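Local coordinates for protein nigerythrin (Desulfovibrio vulgaris subsp. vulgaris, PDB 1YUZ) that shows NADH peroxidase activity in vitro and carries a hemerythrin-like diiron centre and a rubredoxin-like iron centre in each subunit of a homodimer, at residues 22-27 against 115-120; 28-33 against 85-90; 57-62 against 161-166; 64-69 against 106-111; 121-126 against 140-145. All coordinates share one frame; numbering follows the deposited sequence. Where two conformers were deposited one is given.

Contact 1 (22-27 against 115-120); sequences SKTAVG and EIYETS. With FE2 (Fe (II) ion), chain G; FE (Fe (III) ion), chain F.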
# COMPACT_ATOMS: atom_id res chain seq x y z
N SER B 22 -12.25 7.24 -11.74
CA SER B 22 -12.14 8.10 -10.57
C SER B 22 -13.43 8.28 -9.79
O SER B 22 -14.51 8.39 -10.36
CB SER B 22 -11.61 9.47 -10.99
OG SER B 22 -11.64 10.38 -9.90
N LYS B 23 -13.31 8.33 -8.46
CA LYS B 23 -14.45 8.51 -7.58
C LYS B 23 -14.40 9.91 -6.99
O LYS B 23 -14.94 10.17 -5.91
CB LYS B 23 -14.38 7.48 -6.44
CG LYS B 23 -14.22 6.04 -6.91
CD LYS B 23 -13.97 5.10 -5.74
CE LYS B 23 -13.76 3.67 -6.21
NZ LYS B 23 -13.48 2.76 -5.07
N THR B 24 -13.75 10.83 -7.71
CA THR B 24 -13.61 12.20 -7.23
C THR B 24 -14.39 13.24 -8.02
O THR B 24 -14.28 13.32 -9.25
CB THR B 24 -12.12 12.62 -7.24
OG1 THR B 24 -11.35 11.69 -6.46
CG2 THR B 24 -11.95 14.01 -6.65
N ALA B 25 -15.17 14.04 -7.30
CA ALA B 25 -15.94 15.11 -7.92
C ALA B 25 -14.96 16.25 -8.11
O ALA B 25 -14.30 16.68 -7.16
CB ALA B 25 -17.07 15.54 -7.01
N VAL B 26 -14.86 16.74 -9.34
CA VAL B 26 -13.94 17.83 -9.64
C VAL B 26 -14.66 19.11 -10.02
O VAL B 26 -15.44 19.14 -10.98
CB VAL B 26 -12.99 17.45 -10.80
CG1 VAL B 26 -12.06 18.60 -11.11
CG2 VAL B 26 -12.19 16.21 -10.42
N GLY B 27 -14.41 20.16 -9.25
CA GLY B 27 -15.02 21.45 -9.52
C GLY B 27 -13.90 22.43 -9.84
O GLY B 27 -12.87 22.04 -10.38
N GLU B 115 -4.94 6.61 1.71
CA GLU B 115 -3.75 7.22 1.15
C GLU B 115 -3.66 6.92 -0.34
O GLU B 115 -3.33 7.80 -1.14
CB GLU B 115 -2.50 6.70 1.86
CG GLU B 115 -2.40 7.08 3.33
CD GLU B 115 -2.22 8.57 3.55
OE1 GLU B 115 -1.89 9.30 2.60
OE2 GLU B 115 -2.39 9.02 4.70
N ILE B 116 -3.93 5.67 -0.71
CA ILE B 116 -3.88 5.29 -2.12
C ILE B 116 -4.93 6.07 -2.91
O ILE B 116 -4.64 6.54 -4.01
CB ILE B 116 -4.10 3.77 -2.26
CG1 ILE B 116 -2.88 3.03 -1.73
CG2 ILE B 116 -4.36 3.41 -3.71
CD1 ILE B 116 -3.07 1.53 -1.59
N TYR B 117 -6.12 6.23 -2.35
CA TYR B 117 -7.16 6.99 -3.03
C TYR B 117 -6.69 8.42 -3.25
O TYR B 117 -6.85 8.99 -4.32
CB TYR B 117 -8.46 6.99 -2.22
CG TYR B 117 -9.40 8.10 -2.61
CD1 TYR B 117 -9.53 9.25 -1.83
CD2 TYR B 117 -10.11 8.05 -3.81
CE1 TYR B 117 -10.32 10.31 -2.23
CE2 TYR B 117 -10.91 9.11 -4.22
CZ TYR B 117 -11.01 10.24 -3.43
OH TYR B 117 -11.77 11.31 -3.85
N GLU B 118 -6.08 9.01 -2.22
CA GLU B 118 -5.62 10.39 -2.34
C GLU B 118 -4.47 10.57 -3.32
O GLU B 118 -4.46 11.53 -4.09
CB GLU B 118 -5.23 10.93 -0.96
CG GLU B 118 -6.39 10.93 0.03
CD GLU B 118 -6.05 11.56 1.37
OE1 GLU B 118 -5.28 12.55 1.39
OE2 GLU B 118 -6.56 11.08 2.40
N THR B 119 -3.52 9.64 -3.32
CA THR B 119 -2.37 9.76 -4.20
C THR B 119 -2.61 9.37 -5.66
O THR B 119 -1.94 9.89 -6.55
CB THR B 119 -1.18 8.93 -3.66
OG1 THR B 119 0.05 9.47 -4.17
CG2 THR B 119 -1.28 7.48 -4.11
N SER B 120 -3.57 8.49 -5.91
CA SER B 120 -3.82 8.01 -7.26
C SER B 120 -5.13 8.45 -7.88
O SER B 120 -5.37 8.23 -9.06
CB SER B 120 -3.77 6.48 -7.29
OG SER B 120 -4.90 5.94 -6.62
FE FE2 G . -1.65 11.02 3.95
FE FE F . -4.17 13.22 3.03
O HOH W 1 -3.86 11.37 3.62
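The phenol of Tyr-117 is tied to the loop in front of helix 29-56 by one hydrogen bond: its OH donates to Thr-24 OG1 across 2.7 Å. With CG of Tyr-117 anti to the backbone N (chi1 161°), the ring points its hydroxyl end at the loop, and OG1 meets it obliquely near CE2 and CZ. Lys-23 adds a looser apolar touch, its CB lying 4.4 Å from Tyr-117 CE2, while its amine leads away along an extended chain. A threonine suits this place because its hydroxyl can take the phenol proton and still bond onward, here to Asp-121 OD1. The same carboxylate oxygen also holds Ser-22 OG, which in turn accepts from Thr-24 N at 3.1 Å and so closes an ST turn that sets the threonine. Tyr-117 stands on the outer side of helix 104-132, in a ferritin-like four-helix bundle; the inner side of this helix serves the diiron site. There Glu-115 chelates the iron(II) through both oxygens, OE1 at 2.2 Å and OE2 at 2.3 Å, its chain bent at chi2. Glu-118, extended instead, gives the iron(III) a single oxygen, OE1, at 2.1 Å. Water 1 bridges the two metals, and Glu-40, Glu-73, Glu-149 and His-152 supply the remaining protein ligands. Further along, the helix widens into a pi-type turn at 118-120. One turn back from its end, Ile-116 O accepts from Ser-120 OG at 2.7 Å, and the backbone N of that serine reaches the oxygen from the opposite face of the carbonyl plane.

Contact 2 (28-33 against 85-90); sequences STLENL and AEMEPG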
# COMPACT_ATOMS: atom_id res chain seq x y z
N SER B 28 -14.11 23.70 -9.53
CA SER B 28 -13.09 24.70 -9.78
C SER B 28 -11.95 24.40 -8.81
O SER B 28 -12.13 23.69 -7.83
CB SER B 28 -13.63 26.10 -9.50
OG SER B 28 -13.92 26.26 -8.12
N THR B 29 -10.76 24.94 -9.09
CA THR B 29 -9.64 24.69 -8.20
C THR B 29 -9.95 25.18 -6.79
O THR B 29 -9.56 24.55 -5.81
CB THR B 29 -8.36 25.35 -8.73
OG1 THR B 29 -7.94 24.67 -9.92
CG2 THR B 29 -7.25 25.29 -7.69
N LEU B 30 -10.68 26.29 -6.68
CA LEU B 30 -11.04 26.81 -5.37
C LEU B 30 -11.89 25.77 -4.64
O LEU B 30 -11.66 25.49 -3.46
CB LEU B 30 -11.84 28.11 -5.50
CG LEU B 30 -12.35 28.67 -4.17
CD1 LEU B 30 -11.16 28.95 -3.25
CD2 LEU B 30 -13.16 29.94 -4.40
N GLU B 31 -12.87 25.20 -5.34
CA GLU B 31 -13.73 24.19 -4.75
C GLU B 31 -12.92 22.95 -4.39
O GLU B 31 -13.14 22.33 -3.35
CB GLU B 31 -14.86 23.81 -5.72
CG GLU B 31 -15.81 24.95 -6.05
CD GLU B 31 -16.91 24.53 -7.02
OE1 GLU B 31 -16.58 24.00 -8.10
OE2 GLU B 31 -18.10 24.75 -6.71
N ASN B 32 -11.97 22.58 -5.25
CA ASN B 32 -11.15 21.41 -5.00
C ASN B 32 -10.25 21.60 -3.79
O ASN B 32 -10.05 20.67 -3.01
CB ASN B 32 -10.31 21.08 -6.24
CG ASN B 32 -11.16 20.76 -7.44
OD1 ASN B 32 -12.30 20.32 -7.30
ND2 ASN B 32 -10.62 20.99 -8.63
N LEU B 33 -9.73 22.80 -3.61
CA LEU B 33 -8.89 23.09 -2.46
C LEU B 33 -9.71 22.89 -1.19
O LEU B 33 -9.24 22.30 -0.22
CB LEU B 33 -8.36 24.53 -2.52
CG LEU B 33 -7.17 24.76 -3.45
CD1 LEU B 33 -7.00 26.25 -3.72
CD2 LEU B 33 -5.92 24.18 -2.80
N ALA B 85 -7.46 31.01 1.59
CA ALA B 85 -7.54 32.26 2.34
C ALA B 85 -7.26 33.50 1.49
O ALA B 85 -7.89 34.54 1.69
CB ALA B 85 -6.58 32.22 3.52
N GLU B 86 -6.32 33.38 0.57
CA GLU B 86 -5.96 34.50 -0.30
C GLU B 86 -7.07 34.81 -1.29
O GLU B 86 -7.26 35.96 -1.68
CB GLU B 86 -4.67 34.16 -1.06
CG GLU B 86 -3.47 33.89 -0.17
CD GLU B 86 -2.24 33.51 -0.97
OE1 GLU B 86 -1.83 34.30 -1.84
OE2 GLU B 86 -1.68 32.42 -0.71
N MET B 87 -7.81 33.78 -1.68
CA MET B 87 -8.90 33.94 -2.64
C MET B 87 -10.23 34.22 -1.95
O MET B 87 -11.07 34.95 -2.48
CB MET B 87 -9.01 32.68 -3.50
CG MET B 87 -9.95 32.80 -4.68
SD MET B 87 -9.78 31.40 -5.81
CE MET B 87 -8.47 31.99 -6.89
N GLU B 88 -10.42 33.65 -0.76
CA GLU B 88 -11.66 33.86 -0.02
C GLU B 88 -11.32 34.02 1.47
O GLU B 88 -11.34 33.06 2.23
CB GLU B 88 -12.59 32.66 -0.24
CG GLU B 88 -13.85 32.66 0.61
CD GLU B 88 -14.80 31.53 0.23
OE1 GLU B 88 -15.70 31.21 1.04
OE2 GLU B 88 -14.64 30.96 -0.87
N PRO B 89 -11.01 35.26 1.89
CA PRO B 89 -10.65 35.60 3.27
C PRO B 89 -11.66 35.17 4.34
O PRO B 89 -11.29 34.90 5.48
CB PRO B 89 -10.49 37.12 3.22
CG PRO B 89 -10.01 37.35 1.82
CD PRO B 89 -10.92 36.45 1.03
N GLY B 90 -12.94 35.11 3.96
CA GLY B 90 -13.96 34.72 4.91
C GLY B 90 -14.03 33.22 5.16
O GLY B 90 -14.77 32.77 6.04
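Leu-30 and Met-87 meet at one end of the four-helix bundle, where the first turn of helix 29-56 lies beside the last turn of helix 60-87. The apolar part of the contact centres on sulfur. Met-87 SD lies 3.8 Å from Leu-30 CD1 and is almost as near to CB and CD2, so the thioether rests along the flank of the branched side chain and not against a single methyl. The methionine chain runs straight through chi1 and chi2, which carries SD to the leucine; chi3 (-88°) then turns CE aside. This holds for the conformer described, one of two modelled for this exposed residue. Leu-30 also packs on Val-84, a turn before Met-87 on helix 60-87.

The mixed polar and apolar part belongs to Glu-88, the first residue to leave helical geometry. Its extended chain comes in at about a right angle to Leu-30, with OE2 4.0 Å from CD2, and its carboxylate forms a salt bridge with Lys-34, joining the residue just past helix 60-87 to helix 29-56.

No hydrogen bond crosses between the two segments, but Ser-28 and Glu-31 form a capping box. The short serine hydroxyl can reach a first-turn N-H, with OG accepting from Glu-31 N at 3.2 Å. The longer glutamate reaches back: Ser-28 N donates to Glu-31 OE1 at 2.9 Å, a nearly straight bond (163°) that uses the oxygen's anti lone pair.

Contact 3 (57-62 against 161-166); sequences QGYEQI and NDIDAP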
# COMPACT_ATOMS: atom_id res chain seq x y z
N GLN B 57 -3.99 -0.60 22.33
CA GLN B 57 -3.80 -1.98 21.89
C GLN B 57 -2.36 -2.48 22.03
O GLN B 57 -2.06 -3.61 21.68
CB GLN B 57 -4.27 -2.13 20.44
CG GLN B 57 -5.78 -1.99 20.28
CD GLN B 57 -6.23 -2.09 18.83
OE1 GLN B 57 -5.78 -2.95 18.08
NE2 GLN B 57 -7.14 -1.21 18.44
N GLY B 58 -1.48 -1.63 22.56
CA GLY B 58 -0.10 -2.03 22.76
C GLY B 58 0.84 -1.85 21.58
O GLY B 58 1.94 -2.40 21.58
N TYR B 59 0.42 -1.08 20.58
CA TYR B 59 1.26 -0.84 19.41
C TYR B 59 1.77 0.60 19.47
O TYR B 59 1.28 1.47 18.74
CB TYR B 59 0.46 -1.03 18.12
CG TYR B 59 -0.14 -2.41 17.93
CD1 TYR B 59 -1.49 -2.64 18.17
CD2 TYR B 59 0.63 -3.46 17.45
CE1 TYR B 59 -2.07 -3.89 17.92
CE2 TYR B 59 0.07 -4.71 17.20
CZ TYR B 59 -1.28 -4.92 17.43
OH TYR B 59 -1.85 -6.13 17.14
N GLU B 60 2.75 0.85 20.33
CA GLU B 60 3.27 2.20 20.49
C GLU B 60 3.93 2.78 19.25
O GLU B 60 3.71 3.95 18.94
CB GLU B 60 4.24 2.26 21.69
CG GLU B 60 5.64 1.69 21.47
CD GLU B 60 6.59 2.68 20.82
OE1 GLU B 60 6.50 3.89 21.13
OE2 GLU B 60 7.45 2.26 20.02
N GLN B 61 4.72 1.99 18.53
CA GLN B 61 5.36 2.51 17.34
C GLN B 61 4.33 2.84 16.27
O GLN B 61 4.42 3.88 15.62
CB GLN B 61 6.39 1.52 16.79
CG GLN B 61 7.09 2.04 15.54
CD GLN B 61 8.27 1.19 15.11
OE1 GLN B 61 8.15 -0.02 14.95
NE2 GLN B 61 9.42 1.84 14.90
N ILE B 62 3.34 1.97 16.09
CA ILE B 62 2.31 2.25 15.10
C ILE B 62 1.52 3.50 15.50
O ILE B 62 1.14 4.30 14.65
CB ILE B 62 1.37 1.04 14.92
CG1 ILE B 62 2.12 -0.08 14.18
CG2 ILE B 62 0.12 1.44 14.13
CD1 ILE B 62 1.36 -1.39 14.09
N ASN B 161 2.82 -5.14 7.69
CA ASN B 161 3.61 -6.35 7.49
C ASN B 161 4.45 -6.69 8.71
O ASN B 161 4.69 -7.87 8.99
CB ASN B 161 4.51 -6.20 6.27
CG ASN B 161 3.72 -6.23 4.99
OD1 ASN B 161 2.68 -6.87 4.92
ND2 ASN B 161 4.21 -5.56 3.96
N ASP B 162 4.89 -5.67 9.44
CA ASP B 162 5.70 -5.88 10.64
C ASP B 162 4.93 -5.55 11.90
O ASP B 162 5.51 -5.14 12.90
CB ASP B 162 6.96 -5.01 10.59
CG ASP B 162 7.93 -5.45 9.52
OD1 ASP B 162 8.01 -6.68 9.28
OD2 ASP B 162 8.61 -4.58 8.93
N ILE B 163 3.61 -5.74 11.86
CA ILE B 163 2.78 -5.41 13.01
C ILE B 163 3.24 -6.09 14.30
O ILE B 163 3.09 -5.53 15.38
CB ILE B 163 1.29 -5.74 12.73
CG1 ILE B 163 0.41 -5.14 13.83
CG2 ILE B 163 1.09 -7.25 12.63
CD1 ILE B 163 -1.06 -5.08 13.47
N ASP B 164 3.80 -7.29 14.19
CA ASP B 164 4.26 -8.00 15.38
C ASP B 164 5.78 -7.97 15.54
O ASP B 164 6.35 -8.73 16.33
CB ASP B 164 3.74 -9.44 15.33
CG ASP B 164 2.23 -9.50 15.25
OD1 ASP B 164 1.57 -8.89 16.12
OD2 ASP B 164 1.70 -10.14 14.32
N ALA B 165 6.42 -7.08 14.80
CA ALA B 165 7.87 -6.92 14.86
C ALA B 165 8.24 -5.44 14.88
O ALA B 165 8.95 -4.96 14.00
CB ALA B 165 8.52 -7.62 13.68
N PRO B 166 7.76 -4.70 15.88
CA PRO B 166 8.07 -3.27 15.96
C PRO B 166 9.52 -3.08 16.42
O PRO B 166 10.17 -4.03 16.85
CB PRO B 166 7.09 -2.75 17.01
CG PRO B 166 6.01 -3.81 17.08
CD PRO B 166 6.78 -5.08 16.91
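Ile-163 has the most surface buried here, and it lays its CG1 branch against Tyr-59. CG1 stands anti to the backbone N (chi1 -169°), which carries the branch to the tyrosine at 3.4 Å from CE2, approaching the ring obliquely. Beyond it, Ile-163 CD1 runs along to the phenol end, 3.9 Å from Tyr-59 OH. From the first turn of helix 60-87, Ile-62 CD1 reaches the same CG1 at 3.9 Å, so one ethyl arm of the isoleucine serves two neighbours. Tyr-59 suits its place by being apolar along its ring and polar at its tip: the hydroxyl hydrogen-bonds to Thr-14 OG1 of the second subunit, and the same threonine holds Asp-164 OD1.

Pro-166 is the third main participant. Its CA lies 3.4 Å from Gln-61 OE1 and its CB 3.6 Å from that oxygen, so the amide oxygen sits against the proline's carbon atoms. The amide nitrogen of Gln-61 is engaged further on, with Asp-167 OD1 and Asp-169 O, and thereby fastens the chain beyond the proline.

Two turns shape the chain here. Gly-58, with positive phi (87°), ends the preceding helix in a Schellman motif; lacking a CB, it avoids the carbonyl O of the residue before. Tyr-59 occupies the N-cap position of the next helix. Opposite, a type I beta turn from Asp-162 to Ala-165 is closed by Ala-165 N to Asp-162 O, 2.9 Å. This is one end of a ferritin-like four-helix bundle, where the connection between its first two helices meets the chain leaving the last helix for the rubredoxin-like part.

Contact 4 (64-69 against 106-111); sequences RLFEAT and LNLISG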
# COMPACT_ATOMS: atom_id res chain seq x y z
N ARG B 64 2.70 6.03 16.99
CA ARG B 64 3.55 7.15 16.61
C ARG B 64 3.46 7.41 15.11
O ARG B 64 3.52 8.56 14.68
CB ARG B 64 5.00 6.90 17.03
CG ARG B 64 5.21 7.00 18.54
CD ARG B 64 6.68 6.97 18.92
NE ARG B 64 7.28 5.64 18.89
CZ ARG B 64 8.12 5.20 17.96
NH1 ARG B 64 8.48 6.00 16.96
NH2 ARG B 64 8.61 3.98 18.03
N LEU B 65 3.32 6.35 14.32
CA LEU B 65 3.20 6.52 12.88
C LEU B 65 1.89 7.23 12.56
O LEU B 65 1.85 8.14 11.73
CB LEU B 65 3.26 5.17 12.16
CG LEU B 65 3.03 5.24 10.64
CD1 LEU B 65 4.02 6.20 9.99
CD2 LEU B 65 3.16 3.84 10.05
N PHE B 66 0.80 6.83 13.22
CA PHE B 66 -0.49 7.48 12.98
C PHE B 66 -0.43 8.94 13.41
O PHE B 66 -1.00 9.81 12.76
CB PHE B 66 -1.60 6.76 13.75
CG PHE B 66 -2.11 5.52 13.07
CD1 PHE B 66 -2.20 4.31 13.76
CD2 PHE B 66 -2.53 5.55 11.74
CE1 PHE B 66 -2.71 3.17 13.15
CE2 PHE B 66 -3.04 4.41 11.12
CZ PHE B 66 -3.13 3.22 11.82
N GLU B 67 0.28 9.22 14.50
CA GLU B 67 0.40 10.59 14.99
C GLU B 67 1.22 11.43 14.02
O GLU B 67 0.88 12.58 13.74
CB GLU B 67 1.02 10.59 16.38
CG GLU B 67 0.11 9.92 17.40
CD GLU B 67 0.80 9.58 18.71
OE1 GLU B 67 2.04 9.61 18.78
OE2 GLU B 67 0.07 9.26 19.68
N ALA B 68 2.29 10.85 13.48
CA ALA B 68 3.13 11.55 12.53
C ALA B 68 2.34 11.82 11.25
O ALA B 68 2.41 12.91 10.69
CB ALA B 68 4.37 10.73 12.21
N THR B 69 1.56 10.84 10.81
CA THR B 69 0.78 11.01 9.59
C THR B 69 -0.35 12.01 9.79
O THR B 69 -0.67 12.78 8.88
CB THR B 69 0.24 9.66 9.08
OG1 THR B 69 1.31 8.70 9.06
CG2 THR B 69 -0.28 9.81 7.66
N LEU B 106 -6.51 -3.49 10.85
CA LEU B 106 -7.53 -2.98 9.95
C LEU B 106 -7.44 -1.46 9.82
O LEU B 106 -7.75 -0.91 8.76
CB LEU B 106 -8.92 -3.39 10.44
CG LEU B 106 -9.20 -4.89 10.33
CD1 LEU B 106 -10.59 -5.19 10.87
CD2 LEU B 106 -9.09 -5.33 8.89
N ASN B 107 -7.00 -0.78 10.87
CA ASN B 107 -6.86 0.67 10.80
C ASN B 107 -5.72 1.00 9.83
O ASN B 107 -5.82 1.96 9.07
CB ASN B 107 -6.57 1.27 12.17
CG ASN B 107 -7.72 1.08 13.14
OD1 ASN B 107 -8.86 0.87 12.73
ND2 ASN B 107 -7.43 1.19 14.43
N LEU B 108 -4.65 0.22 9.87
CA LEU B 108 -3.53 0.44 8.96
C LEU B 108 -4.00 0.23 7.52
O LEU B 108 -3.60 0.95 6.63
CB LEU B 108 -2.38 -0.52 9.28
CG LEU B 108 -1.54 -0.17 10.51
CD1 LEU B 108 -0.64 -1.34 10.86
CD2 LEU B 108 -0.72 1.08 10.23
N ILE B 109 -4.87 -0.77 7.31
CA ILE B 109 -5.39 -1.03 5.97
C ILE B 109 -6.31 0.12 5.54
O ILE B 109 -6.25 0.57 4.40
CB ILE B 109 -6.16 -2.38 5.92
CG1 ILE B 109 -5.18 -3.54 6.09
CG2 ILE B 109 -6.94 -2.49 4.61
CD1 ILE B 109 -4.15 -3.68 4.97
N SER B 110 -7.15 0.59 6.45
CA SER B 110 -8.04 1.71 6.15
C SER B 110 -7.18 2.91 5.78
O SER B 110 -7.48 3.64 4.83
CB SER B 110 -8.90 2.03 7.37
OG SER B 110 -9.69 3.19 7.15
N GLY B 111 -6.12 3.13 6.54
CA GLY B 111 -5.23 4.24 6.26
C GLY B 111 -4.59 4.09 4.89
O GLY B 111 -4.60 5.02 4.08
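Phe-66 and Leu-108 both have CG anti to the carbonyl carbon (chi1 -81° and -76°), and these torsions bring the tip of the ring and one leucine methyl together between helices 60-87 and 104-132. Phe-66 CZ meets Leu-108 CD2 at 3.6 Å, the methyl approaching the ring obliquely. Leucine suits this buried place because its branched end, with no polar atom, can set one methyl against the ring. The ring edge then runs up to the opposing backbone. Leu-108 N lies in the ring plane, 3.9 Å from CZ, and Asn-107 C is near that plane at the same edge. Asn-107 adds its CB, 4.0 Å from CZ, whereas its polar end turns to another task, with OD1 taking a hydrogen bond from Tyr-102 N. Asparagine therefore offers a carbon to the core and an oxygen to the connection ahead of the helix.

On the other helix, Thr-69 OG1 donates to Leu-65 O at 2.8 Å, from above the carbonyl plane, while Thr-69 N uses the opposite face. A buried threonine hydroxyl is thus satisfied within its own helix.

Around the pair, Phe-50 of helix 29-56 meets the Phe-66 ring edge-to-face, and Tyr-156 of helix 136-161 meets it with planes at about 45°. All four helices of the bundle thus contribute side chains around this ring, while Ile-180 of strand 180-182 covers Ala-68 and Thr-69.

Contact 5 (121-126 against 140-145); sequences DMYPAF and HVFTRA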
# COMPACT_ATOMS: atom_id res chain seq x y z
N ASP B 121 -5.99 9.07 -7.08
CA ASP B 121 -7.29 9.49 -7.56
C ASP B 121 -7.57 10.96 -7.28
O ASP B 121 -7.53 11.78 -8.19
CB ASP B 121 -8.37 8.61 -6.92
CG ASP B 121 -9.75 8.84 -7.50
OD1 ASP B 121 -10.05 9.98 -7.91
OD2 ASP B 121 -10.54 7.87 -7.54
N MET B 122 -7.81 11.29 -6.02
CA MET B 122 -8.14 12.66 -5.66
C MET B 122 -7.12 13.72 -6.02
O MET B 122 -7.43 14.64 -6.78
CB MET B 122 -8.45 12.76 -4.16
CG MET B 122 -9.03 14.12 -3.80
SD MET B 122 -9.19 14.37 -2.04
CE MET B 122 -7.52 14.83 -1.62
N TYR B 123 -5.91 13.64 -5.48
CA TYR B 123 -4.94 14.67 -5.80
C TYR B 123 -4.60 14.72 -7.28
O TYR B 123 -4.50 15.80 -7.85
CB TYR B 123 -3.71 14.56 -4.89
CG TYR B 123 -3.97 15.17 -3.52
CD1 TYR B 123 -3.78 14.42 -2.35
CD2 TYR B 123 -4.43 16.48 -3.39
CE1 TYR B 123 -4.04 14.97 -1.10
CE2 TYR B 123 -4.69 17.04 -2.14
CZ TYR B 123 -4.49 16.28 -1.00
OH TYR B 123 -4.74 16.84 0.24
N PRO B 124 -4.42 13.56 -7.95
CA PRO B 124 -4.11 13.66 -9.38
C PRO B 124 -5.24 14.38 -10.13
O PRO B 124 -4.98 15.15 -11.06
CB PRO B 124 -3.96 12.20 -9.80
CG PRO B 124 -3.34 11.58 -8.59
CD PRO B 124 -4.15 12.19 -7.45
N ALA B 125 -6.48 14.14 -9.72
CA ALA B 125 -7.63 14.78 -10.37
C ALA B 125 -7.59 16.29 -10.15
O ALA B 125 -7.83 17.07 -11.07
CB ALA B 125 -8.94 14.22 -9.81
N PHE B 126 -7.28 16.69 -8.92
CA PHE B 126 -7.21 18.11 -8.58
C PHE B 126 -6.01 18.77 -9.23
O PHE B 126 -6.07 19.93 -9.64
CB PHE B 126 -7.14 18.28 -7.06
CG PHE B 126 -8.41 17.92 -6.34
CD1 PHE B 126 -8.44 17.89 -4.95
CD2 PHE B 126 -9.58 17.64 -7.04
CE1 PHE B 126 -9.61 17.59 -4.27
CE2 PHE B 126 -10.76 17.33 -6.36
CZ PHE B 126 -10.77 17.31 -4.98
N HIS B 140 1.25 23.19 -7.28
CA HIS B 140 2.35 22.98 -6.35
C HIS B 140 1.86 22.35 -5.05
O HIS B 140 2.40 21.33 -4.60
CB HIS B 140 3.04 24.31 -6.04
CG HIS B 140 4.07 24.22 -4.95
ND1 HIS B 140 5.30 23.62 -5.14
CD2 HIS B 140 4.04 24.63 -3.66
CE1 HIS B 140 5.98 23.68 -4.01
NE2 HIS B 140 5.24 24.29 -3.10
N VAL B 141 0.85 22.95 -4.44
CA VAL B 141 0.32 22.44 -3.19
C VAL B 141 -0.24 21.02 -3.32
O VAL B 141 0.08 20.15 -2.51
CB VAL B 141 -0.77 23.38 -2.63
CG1 VAL B 141 -1.48 22.72 -1.46
CG2 VAL B 141 -0.13 24.69 -2.18
N PHE B 142 -1.06 20.79 -4.34
CA PHE B 142 -1.65 19.47 -4.55
C PHE B 142 -0.57 18.43 -4.84
O PHE B 142 -0.69 17.27 -4.45
CB PHE B 142 -2.64 19.51 -5.71
CG PHE B 142 -3.95 20.19 -5.38
CD1 PHE B 142 -4.63 20.90 -6.36
CD2 PHE B 142 -4.52 20.08 -4.11
CE1 PHE B 142 -5.87 21.48 -6.09
CE2 PHE B 142 -5.75 20.67 -3.83
CZ PHE B 142 -6.43 21.37 -4.83
N THR B 143 0.48 18.84 -5.55
CA THR B 143 1.58 17.95 -5.87
C THR B 143 2.31 17.51 -4.61
O THR B 143 2.59 16.32 -4.42
CB THR B 143 2.59 18.63 -6.82
OG1 THR B 143 2.01 18.74 -8.13
CG2 THR B 143 3.88 17.84 -6.91
N ARG B 144 2.63 18.47 -3.75
CA ARG B 144 3.33 18.16 -2.51
C ARG B 144 2.52 17.18 -1.67
O ARG B 144 3.06 16.19 -1.16
CB ARG B 144 3.61 19.43 -1.70
CG ARG B 144 4.75 20.29 -2.25
CD ARG B 144 5.56 20.93 -1.13
NE ARG B 144 6.72 21.67 -1.63
CZ ARG B 144 7.68 21.14 -2.38
NH1 ARG B 144 7.62 19.86 -2.73
NH2 ARG B 144 8.69 21.89 -2.80
N ALA B 145 1.22 17.44 -1.53
CA ALA B 145 0.36 16.55 -0.75
C ALA B 145 0.32 15.16 -1.39
O ALA B 145 0.52 14.16 -0.70
CB ALA B 145 -1.06 17.13 -0.67
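The ring of Tyr-123 is covered on both faces. Met-122 CE lies over the centre of one, 3.4 Å above the plane, and Ala-145 CB over the other, 3.8 Å from the centroid in a CH-pi contact. Phe-142 CD2 comes to the edge of the ring, near its plane, 3.6 Å from Tyr-123 CE2. Phe-142 in turn carries Phe-126 CB over one of its own faces, a second CH-pi contact at 3.7 Å from the centroid. Phe-126 has the carbonyl oxygen of Met-122 above one face, offset toward the rim. The three rings form an aromatic cluster in which both pairs are oblique: Tyr-123 and Phe-142 have planes at 44°, Phe-126 and Phe-142 at 45°.

These groups join helices 104-132 and 136-161, neighbours in the ferritin-like bundle. Their short segments run nearly antiparallel, at 159°, with axes 9.1 Å apart. Alanine suits position 145 because its methyl can sit on the tyrosine face without pushing the helices apart. Pro-124 has no N-H to give the preceding turn, and the helix is kinked there.

Tyr-123 is aromatic in body and polar at its tip. Its OH is hydrogen-bonded to Glu-40 OE2 and Glu-80 OE2, though its one proton can fully serve only one at a time. Glu-40 binds the iron(III), and that ion lies about 4 Å from the nearest atom of the Tyr-123 side chain. Covered on both faces, the ring is probably restricted in its rotation, and a phenol so held is a second-shell group that probably positions the Glu-40 carboxylate on its metal.

How the contacts relate
All five contacts belong to the ferritin-like four-helix bundle and follow its length. Contacts 2 and 3 mark its two ends, with centres about 39 Å apart, although both draw on helix 60-87. Contacts 3 and 4, centres about 11 Å apart, are joined by Ile-62 against Leu-108. Contacts 1, 4 and 5 share helix 104-132, which gives the diiron centre ligands (contact 1) and a second-shell tyrosine (contact 5). Contacts 1 and 5, centres about 9 Å apart, meet at Asp-121. Along the chain, contacts 2 and 4 fall between the segments of contact 1; contact 5 follows, and contact 3, which encloses contacts 4 and 5, closes last. Contacts 1, 3 and 4 touch the second subunit, so helices that build the bundle also meet the partner chain.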